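Local coordinates for glycosylation Associate Protein 2 (Streptococcus agalactiae serotype V, PDB 6OYC), which probably acts, in complex with its partner proteins Gap1 and Gap3, in the glycosylation and accessory Sec export of a surface glycoprotein, at residues F284-D289 with V348-E353. Sequence-based numbering, arbitrary orientation.
Sequences FMTYFD and VDAIQE
Ala-350 meets strand 284-289 through its methyl group, which touches Phe-284 and Thr-286, two residues on the same side of the strand. Its CB lies 4.2 Å from CE2 of Phe-284 and comes in at the ring edge, near the ring plane, so the meeting is with the rim of the phenyl group and not with a face. The second approach is methyl to methyl, with 4.3 Å between CG2 of Thr-286 and CB of Ala-350. Thr-286 CG2 also lies at the edge of the Phe-284 ring and in its plane, which means that ring and methyl sit side by side and both meet CB of Ala-350. A chi1 of 63°, with CG of Phe-284 between the backbone N and the carbonyl carbon, is the setting in which the CE2 edge of the ring reaches that methyl. With the methyl of Thr-286 given to the helix, OG1 of Thr-286 is hydrogen-bonded to NE2 of His-276, whose ring also stacks on Phe-284.

Topologically, this is a helix laid on one face of the mixed sheet of an alpha/beta-hydrolase-type domain, consistent with the clan of the family: helix 341-358 lies between strands 323-327 and 365-370 in sequence, and strand 283-289 is antiparallel to 323-327. The nearest backbones, at Thr-286 and Ala-350, have CA atoms 8.0 Å apart, and CB of Ala-350 points toward the strand. Only 76 Å² is buried, both sides summed, and no hydrogen bond crosses. Nearer the start of helix 341-358, Tyr-343 packs edge-to-face with Phe-284, while toward its end Phe-288 reaches Lys-354 and Leu-358.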
loop_
_atom_site.group_PDB
_atom_site.type_symbol
_atom_site.label_atom_id
_atom_site.label_comp_id
_atom_site.label_asym_id
_atom_site.label_seq_id
_atom_site.Cartn_x
_atom_site.Cartn_y
_atom_site.Cartn_z
ATOM N N PHE B 284 -3.744 2.478 -5.822
ATOM C CA PHE B 284 -2.429 1.996 -5.439
ATOM C C PHE B 284 -2.059 2.678 -4.135
ATOM O O PHE B 284 -2.630 3.711 -3.764
ATOM C CB PHE B 284 -1.342 2.246 -6.525
ATOM C CG PHE B 284 -1.063 3.713 -6.827
ATOM C CD1 PHE B 284 -1.841 4.414 -7.749
ATOM C CD2 PHE B 284 0.012 4.375 -6.230
ATOM C CE1 PHE B 284 -1.566 5.753 -8.042
ATOM C CE2 PHE B 284 0.297 5.714 -6.524
ATOM C CZ PHE B 284 -0.491 6.403 -7.422
ATOM N N MET B 285 -1.105 2.093 -3.430
ATOM C CA MET B 285 -0.639 2.671 -2.182
ATOM C C MET B 285 0.866 2.889 -2.243
ATOM O O MET B 285 1.586 2.198 -2.971
ATOM C CB MET B 285 -0.996 1.785 -0.983
ATOM C CG MET B 285 -2.467 1.848 -0.648
ATOM S SD MET B 285 -3.428 0.857 -1.779
ATOM C CE MET B 285 -5.027 0.920 -0.941
ATOM N N THR B 286 1.343 3.849 -1.461
ATOM C CA THR B 286 2.766 4.128 -1.405
ATOM C C THR B 286 3.191 4.258 0.043
ATOM O O THR B 286 2.436 4.735 0.890
ATOM C CB THR B 286 3.127 5.420 -2.189
ATOM O OG1 THR B 286 2.417 6.530 -1.634
ATOM C CG2 THR B 286 2.760 5.287 -3.664
ATOM N N TYR B 287 4.409 3.817 0.324
ATOM C CA TYR B 287 5.036 4.054 1.612
ATOM C C TYR B 287 6.389 4.704 1.371
ATOM O O TYR B 287 7.134 4.280 0.484
ATOM C CB TYR B 287 5.212 2.758 2.405
ATOM C CG TYR B 287 5.914 3.027 3.712
ATOM C CD1 TYR B 287 5.235 3.617 4.760
ATOM C CD2 TYR B 287 7.268 2.746 3.873
ATOM C CE1 TYR B 287 5.854 3.892 5.936
ATOM C CE2 TYR B 287 7.912 3.021 5.053
ATOM C CZ TYR B 287 7.197 3.596 6.083
ATOM O OH TYR B 287 7.813 3.874 7.269
ATOM N N PHE B 288 6.720 5.718 2.167
ATOM C CA PHE B 288 7.949 6.473 1.930
ATOM C C PHE B 288 8.686 6.734 3.237
ATOM O O PHE B 288 8.089 7.235 4.194
ATOM C CB PHE B 288 7.636 7.790 1.212
ATOM C CG PHE B 288 8.780 8.777 1.191
ATOM C CD1 PHE B 288 9.904 8.552 0.399
ATOM C CD2 PHE B 288 8.706 9.950 1.930
ATOM C CE1 PHE B 288 10.952 9.485 0.365
ATOM C CE2 PHE B 288 9.739 10.886 1.894
ATOM C CZ PHE B 288 10.866 10.652 1.110
ATOM N N ASP B 289 9.974 6.402 3.263
ATOM C CA ASP B 289 10.856 6.650 4.410
ATOM C C ASP B 289 12.086 7.394 3.895
ATOM O O ASP B 289 12.890 6.799 3.146
ATOM C CB ASP B 289 11.255 5.338 5.094
ATOM C CG ASP B 289 12.026 5.545 6.409
ATOM O OD1 ASP B 289 12.459 6.675 6.720
ATOM O OD2 ASP B 289 12.208 4.554 7.145
ATOM N N VAL B 348 3.457 8.067 -11.464
ATOM C CA VAL B 348 4.646 8.836 -11.830
ATOM C C VAL B 348 4.763 10.065 -10.945
ATOM O O VAL B 348 5.832 10.360 -10.396
ATOM C CB VAL B 348 4.601 9.197 -13.329
ATOM C CG1 VAL B 348 5.610 10.275 -13.671
ATOM C CG2 VAL B 348 4.823 7.937 -14.178
ATOM N N ASP B 349 3.654 10.787 -10.767
ATOM C CA ASP B 349 3.671 11.954 -9.893
ATOM C C ASP B 349 4.080 11.578 -8.474
ATOM O O ASP B 349 4.816 12.325 -7.822
ATOM C CB ASP B 349 2.304 12.640 -9.888
ATOM C CG ASP B 349 1.935 13.247 -11.244
ATOM O OD1 ASP B 349 2.805 13.303 -12.143
ATOM O OD2 ASP B 349 0.765 13.655 -11.415
ATOM N N ALA B 350 3.616 10.423 -7.979
ATOM C CA ALA B 350 3.889 10.063 -6.591
ATOM C C ALA B 350 5.375 9.861 -6.361
ATOM O O ALA B 350 5.908 10.270 -5.323
ATOM C CB ALA B 350 3.120 8.803 -6.192
ATOM N N ILE B 351 6.064 9.235 -7.321
ATOM C CA ILE B 351 7.515 9.099 -7.208
ATOM C C ILE B 351 8.206 10.454 -7.404
ATOM O O ILE B 351 9.076 10.837 -6.610
ATOM C CB ILE B 351 8.039 8.031 -8.185
ATOM C CG1 ILE B 351 7.334 6.693 -7.921
ATOM C CG2 ILE B 351 9.560 7.854 -8.019
ATOM C CD1 ILE B 351 7.241 5.784 -9.109
ATOM N N GLN B 352 7.809 11.218 -8.432
ATOM C CA GLN B 352 8.405 12.540 -8.632
ATOM C C GLN B 352 8.210 13.427 -7.414
ATOM O O GLN B 352 9.090 14.233 -7.078
ATOM C CB GLN B 352 7.811 13.214 -9.872
ATOM C CG GLN B 352 8.129 12.459 -11.150
ATOM C CD GLN B 352 7.796 13.199 -12.449
ATOM O OE1 GLN B 352 8.540 13.082 -13.423
ATOM N NE2 GLN B 352 6.668 13.922 -12.481
ATOM N N GLU B 353 7.074 13.281 -6.730
ATOM C CA GLU B 353 6.828 14.093 -5.549
ATOM C C GLU B 353 7.845 13.794 -4.452
ATOM O O GLU B 353 8.310 14.710 -3.764
ATOM C CB GLU B 353 5.401 13.867 -5.061
ATOM C CG GLU B 353 4.923 14.820 -3.991
ATOM C CD GLU B 353 3.592 14.372 -3.393
ATOM O OE1 GLU B 353 3.575 13.958 -2.211
ATOM O OE2 GLU B 353 2.568 14.416 -4.112
#